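Local coordinates for protein putative protease (PDB 3KD4) that is probably an exported protease of Parabacteroides distasonis, though its activity and substrates remain to be established, at residues A[376-381]-A[392-397]; A[429-434]-A[500-505]; A[437-442]-A[457-462]; A[399-404]-A[423-428]; A[446-451]-A[487-492]. One frame throughout, in Å; residues are numbered along the deposited sequence. Where two conformers were deposited one is given.

Interaction 1 of 5, residues A[376-381]-A[392-397]; sequences RSVAIS and CVLPAI
V378 is the bump at the middle of this contact, and the hollow it fills is made by C392, L394 and P395. Its CG2 abuts CD of the P395 ring at 3.8 Å, with L394 CD2 a little farther off, while its CG1 leans on C392 SG at 3.9 Å. C392 SG is in turn a knob against I380, whose CD1 comes within 3.4 Å of the sulfur. At the far end the R376 chain bends at its second torsion (chi2 -75°), and the guanidinium lies under I397, with CG2 3.7 Å above one face and set toward the rim. R376 NE donates to water 1, at the edge of the group and in its plane; the water donates on to A396 O, and NH2 forms a salt bridge with E374. Strand 370-380, at the edge of the sheet that also holds 423-433, thus meets strand 389-393 of the small sheet. No direct hydrogen bond joins the segments, which implies adhesion mainly by apolar fit, with a water bridge at the arginine end.

Interaction 2 of 5, residues A[429-434]-A[500-505]; sequences YTVTPA and RVLLFS
V431 holds CG1 anti to the backbone N (chi1 179°), which turns CG2 toward L502; L502 keeps CG anti to its own carbonyl carbon, and the two side chains meet tip to tip, V431 CG2 to L502 CD1 at 4.0 Å. Next along, F504 and P433 cross at about a right angle, with P433 CB 3.8 Å from F504 CE2. V431 CG1 also approaches F504, but more loosely, at 4.5 Å from CZ. At the other end Y429 OH passes R500 CD at 4.0 Å, the ring and guanidinium planes 30° apart. Their polar ends are satisfied elsewhere, Y429 OH by P395 O and R500 NH1 by L394 O, so what these two share is packing. Strands 429-433 and 501-505 run the same way, their axes 10.7 Å apart at closest and crossing at -17°; V431 and P433 on one and L502 and F504 on the other fill the space between. Two sheets facing each other at this spacing and small twist are characteristic of an aligned beta-sandwich.

Interaction 3 of 5, residues A[437-442]-A[457-462]; sequences MKLQTS and RTITPR
I459 lies beneath L439, T441 and S442 where the two sheets of the beta-sandwich face each other: strand 453-462 belongs to the sheet that also holds 423-433, and strand 438-439, which leads into T441 and S442, to the three-stranded one. The tight part is the tip of I459. Its CD1 has T441 CG2 at 3.7 Å, the two side chains crossing at about a right angle, and S442 O at 3.6 Å. In T441 OG1 lies beside the backbone N (chi1 -57°) and CG2 is anti to that N; OG1 is thereby directed to the neighbouring strand, where it accepts from L503 N. Packing slackens on the way to L439, whose CD2 stays 4.3 Å from I459 CG2; F504 and I466 also touch that leucine. The other flank is looser and partly hydrated: S442 is exposed, though R457 is buried. Bent at its third torsion (chi3 82°), R457 brings NH2 obliquely past T441 CG2 at 4.0 Å. Its NH1 is held by N499 O, which helps fix how the guanidinium is turned. Water 2 spans the gap to S442: it probably donates to S442 O, and it sits at the edge of the R457 guanidinium, in its plane, 2.9 Å from NH2.

Interaction 4 of 5, residues A[399-404]-A[423-428]; sequences AGIDSW and IREEVT
E425 sends its carboxylate from strand 423-433 to the backbone of G400 and I401. CB points toward the loop; CG, beside the backbone N (chi1 -39°), lies 3.8 Å from CG1 of I423, and the chain then extends to CD, 3.8 Å from I401 N. OE2 takes the I401 N-H on its syn lone pair, 2.7 Å from N and nearly straight at 165°, with G400 CA 3.3 Å and I401 CG1 3.4 Å away; a side chain on G400 would run into this oxygen. OE1 is 2.5 Å from water 3, which also lies near A399 O and accepts from D402 N. The oxygens thus grip the start of a single 3-10 turn, 401-403, laid against the sheet and closed by S403 N and OG, both donating to G400 O. With an alanine in place of E425, the I401 N-H would probably lose this near-straight bond and water 3 a partner. I423 CG2 packs on I401 CD1 at 3.6 Å, and I423 CD1 reaches W404 CZ2 at 4.0 Å.

Interaction 5 of 5, residues A[446-451]-A[487-492]; sequences QVISKP and VRSLIH
I448 and K450 lie on strand 446-450, which runs nearly antiparallel to helix 487-492, at 154° and 8.8 Å between axes, and both direct their side chains at S489 and L490. L490 CD2 is the knob: it nestles against CG1 and CG2 of I448, about 4.0 Å from each, and touches K450 CG at 3.8 Å. CG1 of I448 stands anti to the backbone N (chi1 178°), and this carries CD1 out to S489, 3.6 Å from OG. Replacing I448 with an alanine would probably open a gap beside L490 CD2 and uncover the S489 side chain. K450, bent at its second torsion, lays CE 3.5 Å from S489 OG. Its NZ donates to water 4, which makes only a weak bond back to that hydroxyl; the firmer partner of S489 OG is D486 O, one turn back. Strand 446-450 is an edge strand, next to 453-462, and helix 481-495 packs over one face of their sheet, with L490 and I491 touching L474 on strand 465-474.

Going from the N terminus, interaction 1 closes the first short loop, bringing 392-397 back over strand 370-380. The chain runs straight on into interaction 4, which closes a second loop in series, between the 3-10 turn and the start of strand 423-433. Where that segment ends interaction 2 begins, and it closes the longest loop, joining the rest of the same strand to the C-terminal strand 501-505. Interactions 3 and 5 both nest inside it and cross each other, since 446-451 falls between 437-442 and 457-462 while its partner 487-492 comes after both; the two meet at the backbone bond of R457 N to Q446 O. Interactions 1, 2 and 3 tie sheet to sheet, while 4 and 5 bring the turn and helix 481-495 onto the larger of these two sheets.

Interaction 1 of 5, residues A[376-381]-A[392-397]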
# COMPACT_ATOMS: atom_id res chain seq x y z
N ARG A 376 -25.14 -21.00 -4.06
CA ARG A 376 -25.04 -21.51 -5.42
C ARG A 376 -25.96 -22.71 -5.60
O ARG A 376 -26.19 -23.48 -4.66
CB ARG A 376 -23.61 -21.95 -5.73
CG ARG A 376 -22.58 -20.87 -5.75
CD ARG A 376 -22.66 -20.02 -7.00
NE ARG A 376 -21.61 -19.01 -7.01
CZ ARG A 376 -21.62 -17.90 -6.28
NH1 ARG A 376 -22.65 -17.63 -5.48
NH2 ARG A 376 -20.60 -17.04 -6.36
N SER A 377 -26.50 -22.86 -6.81
CA SER A 377 -27.29 -24.02 -7.16
C SER A 377 -26.49 -24.87 -8.13
O SER A 377 -25.81 -24.34 -9.02
CB SER A 377 -28.61 -23.62 -7.81
OG SER A 377 -29.43 -22.98 -6.86
N VAL A 378 -26.59 -26.19 -7.96
CA VAL A 378 -25.89 -27.11 -8.81
C VAL A 378 -26.79 -28.29 -9.20
O VAL A 378 -27.33 -28.98 -8.34
CB VAL A 378 -24.63 -27.65 -8.10
CG1 VAL A 378 -23.89 -28.59 -9.01
CG2 VAL A 378 -23.72 -26.49 -7.68
N ALA A 379 -26.92 -28.51 -10.50
CA ALA A 379 -27.63 -29.67 -11.04
C ALA A 379 -26.60 -30.70 -11.49
O ALA A 379 -25.53 -30.36 -11.98
CB ALA A 379 -28.51 -29.24 -12.20
N ILE A 380 -26.90 -31.98 -11.31
CA ILE A 380 -26.05 -33.02 -11.88
C ILE A 380 -26.92 -33.98 -12.67
O ILE A 380 -27.88 -34.54 -12.12
CB ILE A 380 -25.30 -33.86 -10.84
CG1 ILE A 380 -24.75 -32.99 -9.73
CG2 ILE A 380 -24.18 -34.64 -11.51
CD1 ILE A 380 -24.30 -33.77 -8.57
N SER A 381 -26.56 -34.17 -13.93
CA SER A 381 -27.28 -35.08 -14.84
C SER A 381 -26.80 -36.52 -14.73
O SER A 381 -25.63 -36.77 -14.40
CB SER A 381 -27.06 -34.63 -16.28
OG SER A 381 -25.76 -35.00 -16.71
N CYS A 392 -18.87 -34.37 -8.96
CA CYS A 392 -19.49 -33.04 -8.90
C CYS A 392 -18.57 -32.07 -8.15
O CYS A 392 -18.42 -32.19 -6.95
CB CYS A 392 -20.81 -33.17 -8.17
SG CYS A 392 -21.70 -31.62 -7.97
N VAL A 393 -17.94 -31.14 -8.86
CA VAL A 393 -17.11 -30.13 -8.23
C VAL A 393 -18.01 -28.93 -7.91
O VAL A 393 -18.53 -28.31 -8.81
CB VAL A 393 -15.92 -29.73 -9.11
CG1 VAL A 393 -14.99 -28.73 -8.38
CG2 VAL A 393 -15.12 -30.98 -9.48
N LEU A 394 -18.24 -28.66 -6.63
CA LEU A 394 -19.04 -27.50 -6.25
C LEU A 394 -18.21 -26.25 -6.61
O LEU A 394 -17.03 -26.16 -6.26
CB LEU A 394 -19.36 -27.53 -4.76
CG LEU A 394 -20.15 -28.74 -4.26
CD1 LEU A 394 -20.11 -28.83 -2.71
CD2 LEU A 394 -21.58 -28.71 -4.82
N PRO A 395 -18.80 -25.28 -7.34
CA PRO A 395 -17.94 -24.18 -7.79
C PRO A 395 -17.43 -23.28 -6.66
O PRO A 395 -18.15 -23.00 -5.72
CB PRO A 395 -18.85 -23.39 -8.73
CG PRO A 395 -20.23 -23.74 -8.31
CD PRO A 395 -20.20 -25.14 -7.80
N ALA A 396 -16.18 -22.84 -6.76
CA ALA A 396 -15.64 -21.87 -5.81
C ALA A 396 -16.29 -20.53 -6.04
O ALA A 396 -16.67 -20.20 -7.16
CB ALA A 396 -14.14 -21.75 -6.00
N ILE A 397 -16.45 -19.74 -4.98
CA ILE A 397 -16.88 -18.36 -5.13
C ILE A 397 -15.64 -17.49 -5.34
O ILE A 397 -14.53 -17.98 -5.16
CB ILE A 397 -17.68 -17.87 -3.92
CG1 ILE A 397 -16.78 -17.72 -2.68
CG2 ILE A 397 -18.84 -18.81 -3.64
CD1 ILE A 397 -17.42 -16.95 -1.56
O HOH W 1 -19.44 -19.36 -8.36

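Interaction 2 of 5, residues A[429-434]-A[500-505]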
# COMPACT_ATOMS: atom_id res chain seq x y z
N TYR A 429 -24.50 -24.54 -0.87
CA TYR A 429 -24.74 -25.11 -2.19
C TYR A 429 -26.02 -25.94 -2.12
O TYR A 429 -26.21 -26.69 -1.19
CB TYR A 429 -23.59 -26.02 -2.63
CG TYR A 429 -22.26 -25.35 -2.77
CD1 TYR A 429 -21.39 -25.25 -1.69
CD2 TYR A 429 -21.87 -24.82 -3.97
CE1 TYR A 429 -20.16 -24.62 -1.82
CE2 TYR A 429 -20.65 -24.18 -4.12
CZ TYR A 429 -19.79 -24.09 -3.04
OH TYR A 429 -18.58 -23.46 -3.19
N THR A 430 -26.92 -25.76 -3.09
CA THR A 430 -28.06 -26.64 -3.18
C THR A 430 -27.84 -27.49 -4.43
O THR A 430 -27.75 -26.97 -5.56
CB THR A 430 -29.41 -25.90 -3.22
OG1 THR A 430 -29.55 -25.14 -2.01
CG2 THR A 430 -30.57 -26.90 -3.31
N VAL A 431 -27.67 -28.78 -4.20
CA VAL A 431 -27.30 -29.69 -5.25
C VAL A 431 -28.50 -30.58 -5.58
O VAL A 431 -29.05 -31.23 -4.69
CB VAL A 431 -26.11 -30.57 -4.82
CG1 VAL A 431 -25.76 -31.53 -5.93
CG2 VAL A 431 -24.91 -29.69 -4.44
N THR A 432 -28.91 -30.58 -6.84
CA THR A 432 -29.97 -31.48 -7.30
C THR A 432 -29.39 -32.53 -8.25
O THR A 432 -29.18 -32.27 -9.44
CB THR A 432 -31.12 -30.72 -7.94
OG1 THR A 432 -31.64 -29.76 -7.02
CG2 THR A 432 -32.26 -31.72 -8.33
N PRO A 433 -29.09 -33.72 -7.73
CA PRO A 433 -28.63 -34.80 -8.62
C PRO A 433 -29.75 -35.41 -9.47
O PRO A 433 -30.92 -35.39 -9.05
CB PRO A 433 -28.08 -35.85 -7.65
CG PRO A 433 -28.85 -35.61 -6.37
CD PRO A 433 -29.25 -34.16 -6.33
N ALA A 434 -29.38 -35.98 -10.62
CA ALA A 434 -30.32 -36.74 -11.47
C ALA A 434 -30.95 -37.91 -10.72
O ALA A 434 -30.37 -38.43 -9.76
CB ALA A 434 -29.60 -37.27 -12.70
N ARG A 500 -14.33 -29.66 -2.20
CA ARG A 500 -15.60 -29.26 -2.84
C ARG A 500 -16.21 -30.35 -3.74
O ARG A 500 -17.20 -30.10 -4.48
CB ARG A 500 -15.38 -27.97 -3.67
CG ARG A 500 -15.30 -26.74 -2.83
CD ARG A 500 -15.16 -25.45 -3.66
NE ARG A 500 -13.83 -25.33 -4.27
CZ ARG A 500 -13.55 -25.54 -5.55
NH1 ARG A 500 -14.48 -25.86 -6.44
NH2 ARG A 500 -12.32 -25.42 -5.96
N VAL A 501 -15.62 -31.54 -3.71
CA VAL A 501 -16.10 -32.62 -4.55
C VAL A 501 -17.17 -33.44 -3.83
O VAL A 501 -16.99 -33.84 -2.68
CB VAL A 501 -14.96 -33.55 -4.98
CG1 VAL A 501 -15.52 -34.81 -5.64
CG2 VAL A 501 -14.01 -32.79 -5.90
N LEU A 502 -18.26 -33.70 -4.55
CA LEU A 502 -19.23 -34.74 -4.19
C LEU A 502 -19.14 -35.83 -5.27
O LEU A 502 -19.08 -35.54 -6.47
CB LEU A 502 -20.67 -34.21 -4.15
CG LEU A 502 -21.01 -33.11 -3.13
CD1 LEU A 502 -22.50 -32.71 -3.33
CD2 LEU A 502 -20.73 -33.59 -1.71
N LEU A 503 -19.09 -37.07 -4.83
CA LEU A 503 -19.01 -38.22 -5.73
C LEU A 503 -20.34 -38.95 -5.69
O LEU A 503 -20.90 -39.17 -4.61
CB LEU A 503 -17.88 -39.16 -5.28
CG LEU A 503 -17.62 -40.41 -6.09
CD1 LEU A 503 -17.05 -40.10 -7.50
CD2 LEU A 503 -16.67 -41.33 -5.26
N PHE A 504 -20.85 -39.28 -6.87
CA PHE A 504 -22.07 -40.06 -7.01
C PHE A 504 -21.81 -41.27 -7.87
O PHE A 504 -21.03 -41.20 -8.82
CB PHE A 504 -23.16 -39.24 -7.70
CG PHE A 504 -23.61 -38.04 -6.92
CD1 PHE A 504 -22.93 -36.84 -7.03
CD2 PHE A 504 -24.74 -38.11 -6.12
CE1 PHE A 504 -23.36 -35.74 -6.36
CE2 PHE A 504 -25.17 -37.01 -5.42
CZ PHE A 504 -24.47 -35.81 -5.54
N SER A 505 -22.47 -42.37 -7.54
CA SER A 505 -22.49 -43.54 -8.41
C SER A 505 -23.87 -43.59 -9.05
O SER A 505 -24.86 -43.07 -8.49
CB SER A 505 -22.15 -44.83 -7.67
OG SER A 505 -23.09 -45.10 -6.65

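Interaction 3 of 5, residues A[437-442]-A[457-462]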
# COMPACT_ATOMS: atom_id res chain seq x y z
N MSE A 437 -29.21 -41.22 -8.91
CA MSE A 437 -27.79 -41.08 -8.58
C MSE A 437 -27.64 -41.30 -7.08
O MSE A 437 -28.49 -40.90 -6.29
CB MSE A 437 -27.26 -39.72 -9.00
CG MSE A 437 -27.11 -39.54 -10.49
SE MSE A 437 -26.16 -37.89 -10.76
CE MSE A 437 -25.25 -38.25 -12.43
N LYS A 438 -26.55 -41.96 -6.70
CA LYS A 438 -26.33 -42.31 -5.31
C LYS A 438 -25.11 -41.57 -4.78
O LYS A 438 -24.03 -41.63 -5.38
CB LYS A 438 -26.13 -43.82 -5.22
CG LYS A 438 -25.81 -44.36 -3.83
CD LYS A 438 -25.79 -45.91 -3.82
CE LYS A 438 -27.11 -46.52 -4.31
NZ LYS A 438 -27.02 -48.01 -4.43
N LEU A 439 -25.27 -40.90 -3.64
CA LEU A 439 -24.20 -40.09 -3.07
C LEU A 439 -23.21 -41.02 -2.41
O LEU A 439 -23.56 -41.73 -1.48
CB LEU A 439 -24.74 -39.08 -2.05
CG LEU A 439 -23.68 -38.18 -1.40
CD1 LEU A 439 -23.05 -37.19 -2.40
CD2 LEU A 439 -24.31 -37.46 -0.24
N GLN A 440 -21.98 -41.00 -2.88
CA GLN A 440 -20.92 -41.85 -2.30
C GLN A 440 -20.08 -41.11 -1.23
O GLN A 440 -19.61 -41.70 -0.29
CB GLN A 440 -20.05 -42.42 -3.41
CG GLN A 440 -20.79 -43.42 -4.26
CD GLN A 440 -21.00 -44.76 -3.57
OE1 GLN A 440 -20.51 -44.98 -2.46
NE2 GLN A 440 -21.69 -45.69 -4.25
N THR A 441 -19.96 -39.80 -1.36
CA THR A 441 -19.34 -38.97 -0.33
C THR A 441 -20.01 -39.11 1.03
O THR A 441 -21.23 -39.07 1.10
CB THR A 441 -19.43 -37.52 -0.76
OG1 THR A 441 -18.79 -37.39 -2.04
CG2 THR A 441 -18.78 -36.57 0.29
N SER A 442 -19.24 -39.26 2.10
CA SER A 442 -19.81 -39.32 3.47
C SER A 442 -20.62 -38.05 3.79
O SER A 442 -20.23 -36.97 3.41
CB SER A 442 -18.70 -39.46 4.50
OG SER A 442 -19.17 -39.31 5.84
N ARG A 457 -17.57 -28.13 7.00
CA ARG A 457 -18.39 -28.54 5.88
C ARG A 457 -19.47 -29.49 6.40
O ARG A 457 -19.17 -30.47 7.11
CB ARG A 457 -17.55 -29.26 4.83
CG ARG A 457 -18.33 -29.61 3.60
CD ARG A 457 -17.48 -30.41 2.65
NE ARG A 457 -17.44 -31.82 3.00
CZ ARG A 457 -16.82 -32.76 2.29
NH1 ARG A 457 -16.15 -32.44 1.19
NH2 ARG A 457 -16.88 -34.04 2.67
N THR A 458 -20.72 -29.19 6.09
CA THR A 458 -21.80 -30.10 6.43
C THR A 458 -22.48 -30.48 5.14
O THR A 458 -22.58 -29.67 4.22
CB THR A 458 -22.83 -29.46 7.36
OG1 THR A 458 -23.39 -28.35 6.67
CG2 THR A 458 -22.21 -28.98 8.63
N ILE A 459 -22.95 -31.73 5.06
CA ILE A 459 -23.60 -32.23 3.85
C ILE A 459 -24.90 -32.87 4.35
O ILE A 459 -24.86 -33.80 5.18
CB ILE A 459 -22.76 -33.26 3.12
CG1 ILE A 459 -21.43 -32.65 2.64
CG2 ILE A 459 -23.56 -33.86 1.97
CD1 ILE A 459 -20.45 -33.69 2.00
N THR A 460 -26.03 -32.35 3.87
CA THR A 460 -27.32 -32.77 4.37
C THR A 460 -28.31 -33.02 3.23
O THR A 460 -28.78 -32.09 2.57
CB THR A 460 -27.91 -31.74 5.32
OG1 THR A 460 -28.14 -30.53 4.60
CG2 THR A 460 -26.96 -31.47 6.47
N PRO A 461 -28.61 -34.31 2.98
CA PRO A 461 -29.63 -34.61 1.97
C PRO A 461 -30.98 -34.04 2.42
O PRO A 461 -31.30 -34.12 3.60
CB PRO A 461 -29.67 -36.14 1.96
CG PRO A 461 -28.31 -36.54 2.36
CD PRO A 461 -27.90 -35.52 3.41
N ARG A 462 -31.70 -33.42 1.49
CA ARG A 462 -33.03 -32.86 1.76
C ARG A 462 -33.96 -33.10 0.57
O ARG A 462 -33.93 -32.34 -0.40
CB ARG A 462 -32.95 -31.36 1.99
CG ARG A 462 -32.13 -30.95 3.16
CD ARG A 462 -32.32 -29.49 3.44
NE ARG A 462 -31.41 -29.04 4.48
CZ ARG A 462 -31.55 -29.32 5.78
NH1 ARG A 462 -32.56 -30.07 6.23
NH2 ARG A 462 -30.64 -28.86 6.64
O HOH W 2 -18.07 -35.72 4.75

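Interaction 4 of 5, residues A[399-404]-A[423-428]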
# COMPACT_ATOMS: atom_id res chain seq x y z
N ALA A 399 -15.34 -13.79 -4.21
CA ALA A 399 -15.12 -12.82 -3.16
C ALA A 399 -14.51 -13.49 -1.93
O ALA A 399 -14.74 -14.66 -1.66
CB ALA A 399 -16.45 -12.15 -2.80
N GLY A 400 -13.72 -12.73 -1.18
CA GLY A 400 -13.17 -13.21 0.07
C GLY A 400 -11.85 -13.94 -0.11
O GLY A 400 -11.04 -13.57 -0.96
N ILE A 401 -11.65 -14.98 0.72
CA ILE A 401 -10.36 -15.64 0.81
C ILE A 401 -9.98 -16.20 -0.55
O ILE A 401 -8.80 -16.26 -0.87
CB ILE A 401 -10.35 -16.79 1.84
CG1 ILE A 401 -10.55 -16.26 3.25
CG2 ILE A 401 -9.02 -17.47 1.87
CD1 ILE A 401 -10.84 -17.38 4.25
N ASP A 402 -10.96 -16.61 -1.34
CA ASP A 402 -10.67 -17.18 -2.66
C ASP A 402 -10.02 -16.20 -3.62
O ASP A 402 -9.43 -16.63 -4.59
CB ASP A 402 -11.91 -17.81 -3.30
CG ASP A 402 -12.39 -19.05 -2.54
OD1 ASP A 402 -11.64 -20.05 -2.45
OD2 ASP A 402 -13.54 -19.02 -2.05
N SER A 403 -10.11 -14.89 -3.34
CA SER A 403 -9.43 -13.89 -4.14
C SER A 403 -8.04 -13.49 -3.56
O SER A 403 -7.33 -12.69 -4.17
CB SER A 403 -10.33 -12.65 -4.27
OG SER A 403 -10.42 -11.95 -3.02
N TRP A 404 -7.65 -14.05 -2.42
CA TRP A 404 -6.42 -13.63 -1.74
C TRP A 404 -5.13 -14.18 -2.34
O TRP A 404 -4.03 -13.80 -1.92
CB TRP A 404 -6.47 -13.97 -0.26
CG TRP A 404 -7.43 -13.20 0.53
CD1 TRP A 404 -8.23 -12.15 0.11
CD2 TRP A 404 -7.64 -13.32 1.92
NE1 TRP A 404 -8.95 -11.66 1.17
CE2 TRP A 404 -8.59 -12.35 2.29
CE3 TRP A 404 -7.12 -14.16 2.90
CZ2 TRP A 404 -9.04 -12.21 3.61
CZ3 TRP A 404 -7.56 -14.03 4.20
CH2 TRP A 404 -8.50 -13.06 4.55
N ILE A 423 -11.99 -12.42 8.55
CA ILE A 423 -13.04 -12.78 7.63
C ILE A 423 -13.90 -13.90 8.21
O ILE A 423 -13.43 -14.73 9.05
CB ILE A 423 -12.43 -13.21 6.26
CG1 ILE A 423 -13.50 -13.16 5.16
CG2 ILE A 423 -11.75 -14.61 6.39
CD1 ILE A 423 -13.01 -12.64 3.83
N ARG A 424 -15.15 -13.88 7.77
CA ARG A 424 -16.10 -14.94 8.06
C ARG A 424 -16.89 -15.19 6.80
O ARG A 424 -17.53 -14.25 6.25
CB ARG A 424 -17.07 -14.54 9.17
CG ARG A 424 -16.42 -14.12 10.47
CD ARG A 424 -17.47 -13.57 11.44
NE ARG A 424 -18.14 -14.57 12.27
CZ ARG A 424 -19.25 -15.20 11.92
NH1 ARG A 424 -19.79 -14.94 10.74
NH2 ARG A 424 -19.81 -16.08 12.74
N GLU A 425 -16.87 -16.43 6.32
CA GLU A 425 -17.59 -16.77 5.09
C GLU A 425 -18.50 -17.97 5.27
O GLU A 425 -18.14 -18.93 5.95
CB GLU A 425 -16.64 -17.04 3.93
CG GLU A 425 -15.46 -16.14 3.88
CD GLU A 425 -14.71 -16.19 2.57
OE1 GLU A 425 -15.11 -16.95 1.65
OE2 GLU A 425 -13.71 -15.45 2.48
N GLU A 426 -19.67 -17.91 4.64
CA GLU A 426 -20.56 -19.05 4.56
C GLU A 426 -21.03 -19.20 3.13
O GLU A 426 -21.55 -18.24 2.54
CB GLU A 426 -21.74 -18.87 5.48
CG GLU A 426 -22.77 -19.97 5.31
CD GLU A 426 -24.03 -19.70 6.10
OE1 GLU A 426 -24.70 -18.68 5.81
OE2 GLU A 426 -24.32 -20.49 7.01
N VAL A 427 -20.85 -20.40 2.57
CA VAL A 427 -21.31 -20.68 1.22
C VAL A 427 -22.24 -21.89 1.28
O VAL A 427 -21.84 -22.96 1.78
CB VAL A 427 -20.15 -20.95 0.23
CG1 VAL A 427 -20.70 -21.16 -1.21
CG2 VAL A 427 -19.13 -19.80 0.27
N THR A 428 -23.47 -21.72 0.79
CA THR A 428 -24.47 -22.77 0.79
C THR A 428 -24.75 -23.25 -0.62
O THR A 428 -25.17 -22.48 -1.47
CB THR A 428 -25.76 -22.27 1.40
OG1 THR A 428 -25.50 -21.92 2.76
CG2 THR A 428 -26.87 -23.36 1.35
O HOH W 3 -13.80 -16.76 -0.51

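Interaction 5 of 5, residues A[446-451]-A[487-492]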
# COMPACT_ATOMS: atom_id res chain seq x y z
N GLN A 446 -17.29 -32.28 8.39
CA GLN A 446 -15.82 -32.08 8.42
C GLN A 446 -15.50 -30.75 9.06
O GLN A 446 -15.96 -29.71 8.59
CB GLN A 446 -15.21 -32.15 7.02
CG GLN A 446 -15.36 -33.56 6.39
CD GLN A 446 -14.51 -33.77 5.16
OE1 GLN A 446 -14.07 -32.82 4.51
NE2 GLN A 446 -14.31 -35.02 4.80
N VAL A 447 -14.74 -30.80 10.15
CA VAL A 447 -14.37 -29.65 10.94
C VAL A 447 -12.88 -29.67 11.21
O VAL A 447 -12.32 -30.71 11.57
CB VAL A 447 -15.06 -29.58 12.30
CG1 VAL A 447 -14.69 -28.25 13.01
CG2 VAL A 447 -16.58 -29.69 12.16
N ILE A 448 -12.24 -28.53 10.97
CA ILE A 448 -10.87 -28.30 11.38
C ILE A 448 -10.88 -27.04 12.26
O ILE A 448 -11.35 -25.98 11.86
CB ILE A 448 -9.90 -28.19 10.18
CG1 ILE A 448 -8.49 -27.89 10.70
CG2 ILE A 448 -10.40 -27.13 9.16
CD1 ILE A 448 -7.38 -28.09 9.70
N SER A 449 -10.42 -27.20 13.48
CA SER A 449 -10.49 -26.14 14.46
C SER A 449 -9.11 -25.84 15.01
O SER A 449 -8.39 -26.75 15.45
CB SER A 449 -11.43 -26.55 15.58
OG SER A 449 -11.79 -25.41 16.30
N LYS A 450 -8.72 -24.58 15.00
CA LYS A 450 -7.39 -24.18 15.41
C LYS A 450 -7.55 -22.98 16.31
O LYS A 450 -8.64 -22.43 16.44
CB LYS A 450 -6.53 -23.80 14.19
CG LYS A 450 -6.16 -24.99 13.29
CD LYS A 450 -5.35 -26.08 13.98
CE LYS A 450 -5.11 -27.22 13.01
NZ LYS A 450 -4.36 -28.35 13.60
N PRO A 451 -6.45 -22.57 16.95
CA PRO A 451 -6.60 -21.47 17.90
C PRO A 451 -7.15 -20.16 17.30
O PRO A 451 -7.79 -19.42 18.01
CB PRO A 451 -5.17 -21.26 18.42
CG PRO A 451 -4.48 -22.60 18.22
CD PRO A 451 -5.09 -23.17 17.00
N VAL A 487 -2.67 -21.68 10.73
CA VAL A 487 -3.54 -20.89 9.86
C VAL A 487 -3.47 -21.41 8.40
O VAL A 487 -4.46 -21.40 7.67
CB VAL A 487 -3.30 -19.36 9.97
CG1 VAL A 487 -1.91 -18.98 9.54
CG2 VAL A 487 -4.39 -18.59 9.15
N ARG A 488 -2.30 -21.89 8.00
CA ARG A 488 -2.15 -22.46 6.69
C ARG A 488 -3.06 -23.68 6.53
O ARG A 488 -3.67 -23.86 5.49
CB ARG A 488 -0.71 -22.84 6.44
CG ARG A 488 -0.48 -23.52 5.10
CD ARG A 488 0.97 -23.78 4.99
NE ARG A 488 1.31 -24.50 3.78
CZ ARG A 488 1.55 -25.82 3.72
NH1 ARG A 488 1.48 -26.59 4.81
NH2 ARG A 488 1.88 -26.36 2.55
N SER A 489 -3.16 -24.51 7.55
CA SER A 489 -4.04 -25.67 7.44
C SER A 489 -5.52 -25.25 7.30
O SER A 489 -6.24 -25.85 6.54
CB SER A 489 -3.79 -26.65 8.59
OG SER A 489 -4.30 -26.16 9.81
N LEU A 490 -5.93 -24.14 7.93
CA LEU A 490 -7.29 -23.62 7.76
C LEU A 490 -7.51 -23.16 6.34
O LEU A 490 -8.51 -23.52 5.69
CB LEU A 490 -7.58 -22.46 8.74
CG LEU A 490 -7.53 -22.77 10.24
CD1 LEU A 490 -7.75 -21.49 11.12
CD2 LEU A 490 -8.57 -23.85 10.62
N ILE A 491 -6.56 -22.34 5.85
CA ILE A 491 -6.72 -21.72 4.54
C ILE A 491 -6.72 -22.82 3.49
O ILE A 491 -7.53 -22.82 2.56
CB ILE A 491 -5.60 -20.65 4.24
CG1 ILE A 491 -5.78 -19.46 5.18
CG2 ILE A 491 -5.66 -20.22 2.77
CD1 ILE A 491 -4.48 -18.60 5.40
N HIS A 492 -5.83 -23.76 3.66
CA HIS A 492 -5.77 -24.90 2.75
C HIS A 492 -7.06 -25.76 2.79
O HIS A 492 -7.53 -26.23 1.76
CB HIS A 492 -4.53 -25.72 3.09
CG HIS A 492 -4.42 -27.00 2.34
ND1 HIS A 492 -4.13 -27.05 0.99
CD2 HIS A 492 -4.52 -28.29 2.75
CE1 HIS A 492 -4.10 -28.31 0.60
NE2 HIS A 492 -4.32 -29.08 1.65
O HOH W 4 -2.09 -27.45 12.19